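PDB 1PDU: nuclear hormone receptor HR38 from Drosophila melanogaster, which probably acts as a nuclear-receptor transcription factor and mediates an atypical ecdysteroid signalling pathway. Local coordinates for residues Ser22-Thr26 / Gln65-Lys69; Leu55-Ser59 / Phe110-Leu116; Asp75-Asp80 / Leu164-Val170. One frame throughout, in Å; residues are numbered along the deposited sequence.

Contact 1: Ser22-Thr26 / Gln65-Lys69; sequences SHVDT and QFAEK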
ATOM      1  N   SER A  22       0.808 -12.440   7.308  1.00 37.85           N
ATOM      2  CA  SER A  22       0.214 -11.161   7.664  1.00 37.69           C
ATOM      3  C   SER A  22      -0.483 -10.607   6.433  1.00 37.20           C
ATOM      4  O   SER A  22      -1.626 -10.145   6.512  1.00 35.65           O
ATOM      5  CB  SER A  22       1.279 -10.175   8.129  1.00 38.67           C
ATOM      6  OG  SER A  22       2.048 -10.737   9.175  1.00 43.32           O
ATOM      7  N   HIS A  23       0.211 -10.654   5.296  1.00 35.66           N
ATOM      8  CA  HIS A  23      -0.369 -10.171   4.057  1.00 35.48           C
ATOM      9  C   HIS A  23      -1.707 -10.888   3.843  1.00 35.71           C
ATOM     10  O   HIS A  23      -2.740 -10.238   3.719  1.00 34.82           O
ATOM     11  CB  HIS A  23       0.561 -10.437   2.870  1.00 34.60           C
ATOM     12  CG  HIS A  23      -0.081 -10.185   1.539  1.00 35.88           C
ATOM     13  ND1 HIS A  23      -0.361  -8.917   1.072  1.00 35.72           N
ATOM     14  CD2 HIS A  23      -0.564 -11.040   0.608  1.00 34.50           C
ATOM     15  CE1 HIS A  23      -0.992  -9.002  -0.086  1.00 33.78           C
ATOM     16  NE2 HIS A  23      -1.128 -10.279  -0.390  1.00 35.85           N
ATOM     17  N   VAL A  24      -1.683 -12.221   3.827  1.00 36.06           N
ATOM     18  CA  VAL A  24      -2.891 -13.023   3.618  1.00 36.91           C
ATOM     19  C   VAL A  24      -3.996 -12.694   4.632  1.00 38.31           C
ATOM     20  O   VAL A  24      -5.148 -12.472   4.255  1.00 39.17           O
ATOM     21  CB  VAL A  24      -2.571 -14.559   3.667  1.00 36.79           C
ATOM     22  CG1 VAL A  24      -3.851 -15.386   3.540  1.00 35.78           C
ATOM     23  CG2 VAL A  24      -1.618 -14.924   2.547  1.00 34.42           C
ATOM     24  N   ASP A  25      -3.643 -12.640   5.912  1.00 38.52           N
ATOM     25  CA  ASP A  25      -4.615 -12.337   6.958  1.00 40.04           C
ATOM     26  C   ASP A  25      -5.225 -10.930   6.848  1.00 40.28           C
ATOM     27  O   ASP A  25      -6.294 -10.670   7.408  1.00 40.78           O
ATOM     28  CB  ASP A  25      -3.966 -12.511   8.332  1.00 42.72           C
ATOM     29  CG  ASP A  25      -3.488 -13.940   8.579  1.00 46.07           C
ATOM     30  OD1 ASP A  25      -2.708 -14.148   9.540  1.00 48.52           O
ATOM     31  OD2 ASP A  25      -3.890 -14.858   7.821  1.00 47.22           O
ATOM     32  N   THR A  26      -4.553 -10.025   6.139  1.00 38.86           N
ATOM     33  CA  THR A  26      -5.070  -8.672   5.980  1.00 37.93           C
ATOM     34  C   THR A  26      -5.481  -8.332   4.546  1.00 38.45           C
ATOM     35  O   THR A  26      -5.708  -7.174   4.224  1.00 39.69           O
ATOM     36  CB  THR A  26      -4.050  -7.615   6.469  1.00 37.04           C
ATOM     37  OG1 THR A  26      -2.838  -7.717   5.711  1.00 34.21           O
ATOM     38  CG2 THR A  26      -3.752  -7.813   7.943  1.00 35.58           C
ATOM     39  N   GLN A  65      -3.100  -3.341  10.504  1.00 37.30           N
ATOM     40  CA  GLN A  65      -3.076  -4.701  11.031  1.00 37.54           C
ATOM     41  C   GLN A  65      -1.894  -5.484  10.474  1.00 37.02           C
ATOM     42  O   GLN A  65      -1.292  -6.283  11.186  1.00 37.97           O
ATOM     43  CB  GLN A  65      -4.372  -5.439  10.684  1.00 37.97           C
ATOM     44  CG  GLN A  65      -5.596  -4.967  11.448  1.00 41.75           C
ATOM     45  CD  GLN A  65      -6.885  -5.621  10.951  1.00 44.56           C
ATOM     46  OE1 GLN A  65      -7.957  -5.403  11.513  1.00 45.84           O
ATOM     47  NE2 GLN A  65      -6.782  -6.423   9.892  1.00 45.34           N
ATOM     48  N   PHE A  66      -1.571  -5.263   9.203  1.00 35.17           N
ATOM     49  CA  PHE A  66      -0.454  -5.958   8.572  1.00 33.84           C
ATOM     50  C   PHE A  66       0.890  -5.509   9.136  1.00 33.95           C
ATOM     51  O   PHE A  66       1.794  -6.317   9.342  1.00 33.25           O
ATOM     52  CB  PHE A  66      -0.484  -5.728   7.061  1.00 33.21           C
ATOM     53  CG  PHE A  66       0.825  -5.994   6.380  1.00 32.56           C
ATOM     54  CD1 PHE A  66       1.747  -4.968   6.200  1.00 32.00           C
ATOM     55  CD2 PHE A  66       1.138  -7.270   5.918  1.00 32.17           C
ATOM     56  CE1 PHE A  66       2.961  -5.208   5.569  1.00 33.63           C
ATOM     57  CE2 PHE A  66       2.351  -7.525   5.284  1.00 32.17           C
ATOM     58  CZ  PHE A  66       3.267  -6.491   5.106  1.00 33.03           C
ATOM     59  N   ALA A  67       1.019  -4.216   9.386  1.00 34.13           N
ATOM     60  CA  ALA A  67       2.259  -3.688   9.911  1.00 35.80           C
ATOM     61  C   ALA A  67       2.536  -4.185  11.332  1.00 37.68           C
ATOM     62  O   ALA A  67       3.675  -4.510  11.675  1.00 38.36           O
ATOM     63  CB  ALA A  67       2.223  -2.167   9.884  1.00 34.56           C
ATOM     64  N   GLU A  68       1.493  -4.256  12.150  1.00 38.81           N
ATOM     65  CA  GLU A  68       1.650  -4.677  13.533  1.00 40.44           C
ATOM     66  C   GLU A  68       1.993  -6.144  13.674  1.00 40.36           C
ATOM     67  O   GLU A  68       2.365  -6.596  14.753  1.00 40.59           O
ATOM     68  CB  GLU A  68       0.387  -4.339  14.335  1.00 42.37           C
ATOM     69  CG  GLU A  68       0.135  -2.830  14.441  1.00 45.08           C
ATOM     70  CD  GLU A  68      -1.130  -2.480  15.201  1.00 46.89           C
ATOM     71  OE1 GLU A  68      -2.123  -3.234  15.072  1.00 47.68           O
ATOM     72  OE2 GLU A  68      -1.132  -1.441  15.908  1.00 47.15           O
ATOM     73  N   LYS A  69       1.877  -6.893  12.586  1.00 40.35           N
ATOM     74  CA  LYS A  69       2.212  -8.309  12.641  1.00 39.91           C
ATOM     75  C   LYS A  69       3.599  -8.542  12.066  1.00 39.24           C
ATOM     76  O   LYS A  69       4.075  -9.677  12.030  1.00 39.11           O
ATOM     77  CB  LYS A  69       1.174  -9.148  11.894  1.00 40.34           C
ATOM     78  CG  LYS A  69      -0.197  -9.082  12.531  1.00 43.24           C
ATOM     79  CD  LYS A  69      -1.136 -10.163  12.012  1.00 45.33           C
ATOM     80  CE  LYS A  69      -2.418 -10.184  12.846  1.00 48.19           C
ATOM     81  NZ  LYS A  69      -3.228 -11.429  12.674  1.00 49.99           N
TER
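The ring of Phe-66 lies with one edge against the backbone of Ser-22 and His-23, its CD2 standing 3.6 Å from His-23 N. That peptide nitrogen and Ser-22 C both fall near the ring plane, which identifies the approach as edge-on. CG of Phe-66 is anti to the backbone N (chi1 161°), and this torsion sends the ring alongside helix 15-25. Ser-22 adds its CB, 3.7 Å from Phe-66 CD2 and obliquely placed to the ring. The next atom, Ser-22 OG, rests 3.3 Å from Lys-69 CB while its hydrogen bond goes back along its own helix to Ala-18 O. In the layered helical fold of the nuclear-receptor ligand-binding domain, this contact joins the end of helix 15-25 to the end of helix 45-67; helix 146-157 also packs here, Cys-153 touching Phe-66. Thr-26, the first residue to leave helical geometry, crosses Phe-66 at about a right angle, with OG1 3.4 Å from Phe-66 CB. With chi1 at 60°, OG1 is turned back over the helix end, 2.8 Å from Ser-22 O. The methyl, anti to the carbonyl carbon, points to the neighbouring helix, where Thr-26 CG2 meets Gln-65 CB at 3.7 Å as the two side chains slide past each other. On the solvent side, Asp-25 OD1 and Lys-69 NZ stand 4.2 Å apart, too far for a salt bridge but probably close enough for a mild attraction.

Contact 2: Leu55-Ser59 / Phe110-Leu116; sequences LLTSS and FCNGTVL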
ATOM      1  N   LEU A  55     -13.069   5.150   2.360  1.00 32.37           N
ATOM      2  CA  LEU A  55     -12.389   4.073   1.665  1.00 33.10           C
ATOM      3  C   LEU A  55     -10.909   4.070   2.028  1.00 31.78           C
ATOM      4  O   LEU A  55     -10.339   3.037   2.377  1.00 31.06           O
ATOM      5  CB  LEU A  55     -12.558   4.274   0.161  1.00 35.63           C
ATOM      6  CG  LEU A  55     -11.780   3.354  -0.767  1.00 38.64           C
ATOM      7  CD1 LEU A  55     -12.258   1.921  -0.560  1.00 39.61           C
ATOM      8  CD2 LEU A  55     -11.998   3.796  -2.207  1.00 39.62           C
ATOM      9  N   LEU A  56     -10.296   5.242   1.954  1.00 30.72           N
ATOM     10  CA  LEU A  56      -8.890   5.379   2.272  1.00 29.92           C
ATOM     11  C   LEU A  56      -8.585   5.084   3.750  1.00 29.42           C
ATOM     12  O   LEU A  56      -7.720   4.255   4.050  1.00 27.72           O
ATOM     13  CB  LEU A  56      -8.421   6.785   1.887  1.00 31.38           C
ATOM     14  CG  LEU A  56      -6.929   7.125   1.901  1.00 34.35           C
ATOM     15  CD1 LEU A  56      -6.082   5.921   1.491  1.00 34.13           C
ATOM     16  CD2 LEU A  56      -6.693   8.296   0.953  1.00 34.99           C
ATOM     17  N   THR A  57      -9.304   5.724   4.673  1.00 28.64           N
ATOM     18  CA  THR A  57      -9.045   5.507   6.100  1.00 29.24           C
ATOM     19  C   THR A  57      -9.260   4.083   6.595  1.00 28.52           C
ATOM     20  O   THR A  57      -8.438   3.563   7.346  1.00 28.42           O
ATOM     21  CB  THR A  57      -9.872   6.465   7.020  1.00 28.55           C
ATOM     22  OG1 THR A  57     -11.263   6.382   6.692  1.00 29.89           O
ATOM     23  CG2 THR A  57      -9.406   7.893   6.867  1.00 29.13           C
ATOM     24  N   SER A  58     -10.346   3.444   6.185  1.00 28.99           N
ATOM     25  CA  SER A  58     -10.596   2.085   6.647  1.00 30.43           C
ATOM     26  C   SER A  58      -9.618   1.091   6.041  1.00 30.62           C
ATOM     27  O   SER A  58      -9.331   0.059   6.649  1.00 31.02           O
ATOM     28  CB  SER A  58     -12.031   1.661   6.346  1.00 31.87           C
ATOM     29  OG  SER A  58     -12.260   1.632   4.956  1.00 37.88           O
ATOM     30  N   SER A  59      -9.104   1.393   4.849  1.00 30.35           N
ATOM     31  CA  SER A  59      -8.133   0.502   4.220  1.00 29.91           C
ATOM     32  C   SER A  59      -6.815   0.641   4.978  1.00 29.04           C
ATOM     33  O   SER A  59      -6.096  -0.329   5.190  1.00 27.36           O
ATOM     34  CB  SER A  59      -7.921   0.866   2.748  1.00 30.46           C
ATOM     35  OG  SER A  59      -9.069   0.549   1.979  1.00 31.07           O
ATOM     36  N   PHE A 110     -10.434  -2.822  -2.833  1.00 31.67           N
ATOM     37  CA  PHE A 110      -9.622  -2.181  -1.806  1.00 33.42           C
ATOM     38  C   PHE A 110      -9.452  -3.129  -0.621  1.00 34.69           C
ATOM     39  O   PHE A 110     -10.356  -3.913  -0.301  1.00 34.13           O
ATOM     40  CB  PHE A 110     -10.279  -0.873  -1.386  1.00 33.23           C
ATOM     41  CG  PHE A 110     -10.500   0.070  -2.528  1.00 34.39           C
ATOM     42  CD1 PHE A 110     -11.577  -0.099  -3.392  1.00 34.19           C
ATOM     43  CD2 PHE A 110      -9.613   1.115  -2.761  1.00 36.17           C
ATOM     44  CE1 PHE A 110     -11.769   0.758  -4.469  1.00 35.82           C
ATOM     45  CE2 PHE A 110      -9.796   1.979  -3.839  1.00 36.36           C
ATOM     46  CZ  PHE A 110     -10.875   1.800  -4.694  1.00 35.64           C
ATOM     47  N   CYS A 111      -8.297  -3.065   0.033  1.00 35.96           N
ATOM     48  CA  CYS A 111      -8.025  -3.984   1.132  1.00 36.87           C
ATOM     49  C   CYS A 111      -8.984  -3.936   2.317  1.00 37.35           C
ATOM     50  O   CYS A 111      -8.827  -4.686   3.280  1.00 37.67           O
ATOM     51  CB  CYS A 111      -6.569  -3.844   1.596  1.00 37.26           C
ATOM     52  SG  CYS A 111      -6.050  -2.214   2.082  1.00 40.27           S
ATOM     53  N   ASN A 112      -9.986  -3.064   2.251  1.00 37.47           N
ATOM     54  CA  ASN A 112     -10.974  -3.007   3.319  1.00 35.29           C
ATOM     55  C   ASN A 112     -12.157  -3.834   2.825  1.00 34.36           C
ATOM     56  O   ASN A 112     -13.212  -3.881   3.453  1.00 34.58           O
ATOM     57  CB  ASN A 112     -11.382  -1.560   3.614  1.00 35.84           C
ATOM     58  CG  ASN A 112     -12.252  -0.951   2.529  1.00 37.02           C
ATOM     59  OD1 ASN A 112     -12.140  -1.285   1.343  1.00 36.57           O
ATOM     60  ND2 ASN A 112     -13.116  -0.033   2.932  1.00 35.41           N
ATOM     61  N   GLY A 113     -11.951  -4.501   1.693  1.00 33.26           N
ATOM     62  CA  GLY A 113     -12.985  -5.341   1.108  1.00 32.47           C
ATOM     63  C   GLY A 113     -13.943  -4.650   0.142  1.00 32.05           C
ATOM     64  O   GLY A 113     -14.642  -5.315  -0.625  1.00 31.14           O
ATOM     65  N   THR A 114     -13.978  -3.319   0.174  1.00 31.23           N
ATOM     66  CA  THR A 114     -14.861  -2.561  -0.706  1.00 31.06           C
ATOM     67  C   THR A 114     -14.448  -2.668  -2.166  1.00 29.90           C
ATOM     68  O   THR A 114     -13.264  -2.563  -2.493  1.00 29.79           O
ATOM     69  CB  THR A 114     -14.887  -1.073  -0.318  1.00 31.63           C
ATOM     70  OG1 THR A 114     -15.500  -0.929   0.969  1.00 33.65           O
ATOM     71  CG2 THR A 114     -15.667  -0.254  -1.354  1.00 32.02           C
ATOM     72  N   VAL A 115     -15.436  -2.885  -3.034  1.00 29.06           N
ATOM     73  CA  VAL A 115     -15.212  -2.996  -4.474  1.00 29.09           C
ATOM     74  C   VAL A 115     -16.034  -1.913  -5.164  1.00 29.58           C
ATOM     75  O   VAL A 115     -17.188  -1.691  -4.811  1.00 30.53           O
ATOM     76  CB  VAL A 115     -15.680  -4.363  -5.020  1.00 29.97           C
ATOM     77  CG1 VAL A 115     -15.411  -4.452  -6.526  1.00 29.42           C
ATOM     78  CG2 VAL A 115     -14.985  -5.485  -4.276  1.00 30.30           C
ATOM     79  N   LEU A 116     -15.437  -1.241  -6.142  1.00 30.74           N
ATOM     80  CA  LEU A 116     -16.119  -0.182  -6.892  1.00 31.49           C
ATOM     81  C   LEU A 116     -15.724  -0.283  -8.360  1.00 31.67           C
ATOM     82  O   LEU A 116     -14.800  -1.027  -8.714  1.00 30.93           O
ATOM     83  CB  LEU A 116     -15.688   1.200  -6.385  1.00 32.65           C
ATOM     84  CG  LEU A 116     -15.787   1.575  -4.904  1.00 34.72           C
ATOM     85  CD1 LEU A 116     -14.915   2.802  -4.642  1.00 34.42           C
ATOM     86  CD2 LEU A 116     -17.235   1.846  -4.525  1.00 34.32           C
TER
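Leu-55 spreads both methyls over one face of the Phe-110 ring, docking helix 45-67 onto the small antiparallel hairpin of the ligand-binding domain, whose strands 107-109 and 115-117 are joined through a type I turn from Phe-110 to Gly-113. This is the tight side. Leu-55 CD1 comes within 3.2 Å of Phe-110 CG, and Leu-55 CD2 stands 3.4 Å from the ring centroid, 19° off the normal, a CH-pi contact by that geometry. Leu-55 CD2 also meets Leu-116 CD1 at 3.9 Å, which carries the apolar patch on to the second strand. Phe-93 of helix 78-100 and Cys-121 and Phe-125 of helix 118-125 pack on Phe-110 too, burying it.

The partly exposed side is looser and polar. There Asn-112 CG sits between its backbone N and carbonyl carbon (chi1 72°), turning the amide toward Ser-58: ND2 donates to Ser-58 OG at 2.8 Å, but the bond is bent (131° at the hydrogen) and its acceptor is tilted from the amide plane. Ser-58 OG is also hydrogen-bonded to Gln-54 O one turn earlier. The other end of the amide is bonded within its own loop, Asn-112 OD1 accepting from Thr-114 N at 3.0 Å in an Asx turn, the donor above the carbonyl plane; together the two bonds help set the amide's rotation. Between the two regions, Ser-59 OG sits 3.5 Å from Asn-112 CB and donates to Leu-55 O at 2.8 Å; that carbonyl oxygen also receives Ser-59 N, from the opposite face of its plane.

Contact 3: Asp75-Asp80 / Leu164-Val170; sequences DLLPED and LREPKKV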
ATOM      1  N   ASP A  75       8.897  -3.929  18.458  1.00 46.47           N
ATOM      2  CA  ASP A  75      10.113  -3.764  19.234  1.00 48.16           C
ATOM      3  C   ASP A  75      10.660  -2.370  18.961  1.00 47.99           C
ATOM      4  O   ASP A  75      11.615  -1.929  19.594  1.00 49.01           O
ATOM      5  CB  ASP A  75      11.139  -4.845  18.878  1.00 49.33           C
ATOM      6  CG  ASP A  75      10.629  -6.247  19.194  1.00 52.11           C
ATOM      7  OD1 ASP A  75       9.877  -6.399  20.185  1.00 52.44           O
ATOM      8  OD2 ASP A  75      10.981  -7.200  18.462  1.00 54.56           O
ATOM      9  N   LEU A  76      10.041  -1.682  18.007  1.00 46.94           N
ATOM     10  CA  LEU A  76      10.427  -0.314  17.685  1.00 46.83           C
ATOM     11  C   LEU A  76       9.650   0.574  18.648  1.00 46.52           C
ATOM     12  O   LEU A  76       8.580   0.186  19.132  1.00 45.78           O
ATOM     13  CB  LEU A  76      10.036   0.040  16.246  1.00 46.20           C
ATOM     14  CG  LEU A  76      10.745  -0.738  15.138  1.00 46.28           C
ATOM     15  CD1 LEU A  76      10.146  -0.363  13.794  1.00 46.89           C
ATOM     16  CD2 LEU A  76      12.240  -0.441  15.171  1.00 44.56           C
ATOM     17  N   LEU A  77      10.183   1.753  18.940  1.00 46.15           N
ATOM     18  CA  LEU A  77       9.497   2.662  19.842  1.00 46.70           C
ATOM     19  C   LEU A  77       8.149   3.031  19.234  1.00 47.34           C
ATOM     20  O   LEU A  77       7.991   3.031  18.018  1.00 47.19           O
ATOM     21  CB  LEU A  77      10.327   3.926  20.055  1.00 46.57           C
ATOM     22  CG  LEU A  77      11.616   3.771  20.866  1.00 47.05           C
ATOM     23  CD1 LEU A  77      12.445   5.045  20.763  1.00 44.74           C
ATOM     24  CD2 LEU A  77      11.262   3.457  22.318  1.00 45.85           C
ATOM     25  N   PRO A  78       7.154   3.339  20.078  1.00 48.11           N
ATOM     26  CA  PRO A  78       5.824   3.710  19.577  1.00 48.78           C
ATOM     27  C   PRO A  78       5.869   4.954  18.686  1.00 48.41           C
ATOM     28  O   PRO A  78       5.061   5.107  17.774  1.00 48.14           O
ATOM     29  CB  PRO A  78       5.030   3.936  20.859  1.00 48.60           C
ATOM     30  CG  PRO A  78       5.660   2.954  21.802  1.00 48.39           C
ATOM     31  CD  PRO A  78       7.130   3.169  21.541  1.00 48.03           C
ATOM     32  N   GLU A  79       6.825   5.831  18.963  1.00 48.89           N
ATOM     33  CA  GLU A  79       7.004   7.062  18.205  1.00 49.43           C
ATOM     34  C   GLU A  79       7.481   6.737  16.792  1.00 48.47           C
ATOM     35  O   GLU A  79       7.033   7.355  15.826  1.00 48.84           O
ATOM     36  CB  GLU A  79       8.026   7.957  18.907  1.00 52.46           C
ATOM     37  CG  GLU A  79       7.792   8.062  20.408  1.00 58.55           C
ATOM     38  CD  GLU A  79       8.650   9.124  21.079  1.00 61.79           C
ATOM     39  OE1 GLU A  79       8.269   9.566  22.194  1.00 62.59           O
ATOM     40  OE2 GLU A  79       9.697   9.508  20.499  1.00 62.97           O
ATOM     41  N   ASP A  80       8.391   5.772  16.673  1.00 46.57           N
ATOM     42  CA  ASP A  80       8.902   5.382  15.364  1.00 45.76           C
ATOM     43  C   ASP A  80       7.853   4.595  14.579  1.00 44.55           C
ATOM     44  O   ASP A  80       7.743   4.742  13.363  1.00 44.00           O
ATOM     45  CB  ASP A  80      10.193   4.573  15.510  1.00 46.58           C
ATOM     46  CG  ASP A  80      11.360   5.421  16.013  1.00 48.42           C
ATOM     47  OD1 ASP A  80      11.338   6.661  15.830  1.00 48.22           O
ATOM     48  OD2 ASP A  80      12.309   4.845  16.583  1.00 50.34           O
ATOM     49  N   LEU A 164      13.153   9.822  12.875  1.00 43.61           N
ATOM     50  CA  LEU A 164      13.116   8.582  13.640  1.00 44.16           C
ATOM     51  C   LEU A 164      13.994   8.679  14.883  1.00 45.75           C
ATOM     52  O   LEU A 164      15.093   9.234  14.834  1.00 46.25           O
ATOM     53  CB  LEU A 164      13.592   7.413  12.784  1.00 42.19           C
ATOM     54  CG  LEU A 164      12.614   6.886  11.739  1.00 41.82           C
ATOM     55  CD1 LEU A 164      13.364   5.969  10.759  1.00 40.65           C
ATOM     56  CD2 LEU A 164      11.469   6.153  12.435  1.00 39.67           C
ATOM     57  N   ARG A 165      13.510   8.137  15.995  1.00 47.17           N
ATOM     58  CA  ARG A 165      14.270   8.155  17.240  1.00 48.16           C
ATOM     59  C   ARG A 165      15.421   7.143  17.168  1.00 48.92           C
ATOM     60  O   ARG A 165      16.526   7.417  17.635  1.00 49.64           O
ATOM     61  CB  ARG A 165      13.364   7.813  18.419  1.00 48.70           C
ATOM     62  CG  ARG A 165      14.065   7.802  19.769  1.00 49.91           C
ATOM     63  CD  ARG A 165      14.323   9.215  20.294  1.00 51.61           C
ATOM     64  NE  ARG A 165      14.829   9.175  21.662  1.00 51.02           N
ATOM     65  CZ  ARG A 165      16.036   8.732  22.002  1.00 51.94           C
ATOM     66  NH1 ARG A 165      16.886   8.296  21.074  1.00 49.79           N
ATOM     67  NH2 ARG A 165      16.380   8.687  23.282  1.00 51.85           N
ATOM     68  N   GLU A 166      15.159   5.978  16.582  1.00 47.72           N
ATOM     69  CA  GLU A 166      16.185   4.944  16.458  1.00 48.35           C
ATOM     70  C   GLU A 166      16.339   4.521  14.999  1.00 48.35           C
ATOM     71  O   GLU A 166      16.014   3.394  14.632  1.00 49.49           O
ATOM     72  CB  GLU A 166      15.822   3.712  17.298  1.00 48.15           C
ATOM     73  CG  GLU A 166      15.702   3.956  18.795  1.00 48.03           C
ATOM     74  CD  GLU A 166      15.481   2.667  19.570  1.00 48.56           C
ATOM     75  OE1 GLU A 166      16.472   2.051  20.020  1.00 49.89           O
ATOM     76  OE2 GLU A 166      14.313   2.260  19.717  1.00 48.40           O
ATOM     77  N   PRO A 167      16.866   5.412  14.153  1.00 47.99           N
ATOM     78  CA  PRO A 167      17.041   5.087  12.736  1.00 48.20           C
ATOM     79  C   PRO A 167      17.799   3.784  12.501  1.00 48.47           C
ATOM     80  O   PRO A 167      17.431   2.987  11.636  1.00 47.58           O
ATOM     81  CB  PRO A 167      17.790   6.302  12.201  1.00 48.44           C
ATOM     82  CG  PRO A 167      18.625   6.711  13.389  1.00 49.27           C
ATOM     83  CD  PRO A 167      17.616   6.628  14.511  1.00 48.30           C
ATOM     84  N   LYS A 168      18.853   3.578  13.282  1.00 48.50           N
ATOM     85  CA  LYS A 168      19.682   2.388  13.170  1.00 48.68           C
ATOM     86  C   LYS A 168      18.885   1.126  13.436  1.00 48.47           C
ATOM     87  O   LYS A 168      19.106   0.107  12.784  1.00 48.43           O
ATOM     88  CB  LYS A 168      20.867   2.478  14.141  1.00 49.25           C
ATOM     89  N   LYS A 169      17.960   1.193  14.391  1.00 48.64           N
ATOM     90  CA  LYS A 169      17.141   0.034  14.727  1.00 48.77           C
ATOM     91  C   LYS A 169      16.180  -0.260  13.571  1.00 48.02           C
ATOM     92  O   LYS A 169      15.854  -1.414  13.286  1.00 47.80           O
ATOM     93  CB  LYS A 169      16.380   0.285  16.032  1.00 49.95           C
ATOM     94  CG  LYS A 169      15.807  -0.975  16.663  1.00 52.00           C
ATOM     95  CD  LYS A 169      15.409  -0.754  18.119  1.00 54.65           C
ATOM     96  CE  LYS A 169      14.954  -2.059  18.773  1.00 56.25           C
ATOM     97  NZ  LYS A 169      14.904  -1.965  20.270  1.00 57.40           N
ATOM     98  N   VAL A 170      15.743   0.795  12.897  1.00 47.86           N
ATOM     99  CA  VAL A 170      14.855   0.656  11.752  1.00 46.99           C
ATOM    100  C   VAL A 170      15.627   0.023  10.593  1.00 47.54           C
ATOM    101  O   VAL A 170      15.132  -0.897   9.936  1.00 48.28           O
ATOM    102  CB  VAL A 170      14.316   2.026  11.292  1.00 45.91           C
ATOM    103  CG1 VAL A 170      13.606   1.888   9.962  1.00 45.12           C
ATOM    104  CG2 VAL A 170      13.374   2.587  12.333  1.00 45.06           C
TER
HETATM  105  O   HOH W   1      12.314   2.616  17.545  1.00 48.18           O
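Asp-80 turns its carboxylate toward the backbone of Arg-165 and Glu-166 by placing CG beside its own backbone N (chi1 -69°) and rotating the oxygens modestly (chi2 -24°). OD1 then receives Arg-165 N on its syn lone pair at 2.6 Å, a short and nearly straight bond (165° at the hydrogen). The second oxygen, Asp-80 OD2, accepts Glu-166 N at 3.1 Å, also from the syn side but somewhat out of the carboxylate plane. Two successive peptide N-H groups thus share one carboxylate, and they belong to the loop leading into helix 167-187, for which Glu-166 is the N-cap residue. Asp-80 itself lies in the first turn of helix 78-100, so the bonds join the starts of two long helices of the ligand-binding domain. Leu-164 CD2 lies 3.4 Å from Asp-80 OD1; nearby, Leu-77 CD1 touches Arg-165 CG at 3.3 Å. Further along, Leu-76 CD2 meets Lys-169 CG at 3.9 Å, the two side chains sliding past each other in opposite directions, while Lys-169 NZ makes a weak bond to Asp-75 O. A water accepts from Leu-77 N and donates to Glu-166 OE2; its link to Asp-80 OD2 is implausibly short and therefore doubtful. With Glu-166 OE2 4.5 Å from Asp-80 OD2, the two acids probably repel, a cost that the paired N-H groups would help offset by stabilising a charged Asp-80.

How the contacts relate
Contact 2 is the most buried of the three, its centre about 11 Å from the centre of the chain. Contact 1 is centred at a similar depth but has exposed residues at its border; contact 3, likewise only partly buried, has its centre about 21 Å from that of the chain. Contacts 1 and 2 both use helix 45-67, one at its end and one earlier along it, and their centres are about 15 Å apart. Helix 78-100 begins in contact 3 and also supplies side chains that pack on contact 2. The chemistry differs with place: contact 1 has no hydrogen bond across it, contact 2 combines leucine packing on one phenylalanine ring with one amide bond, and contact 3 relies on a buried carboxylate binding backbone N-H groups.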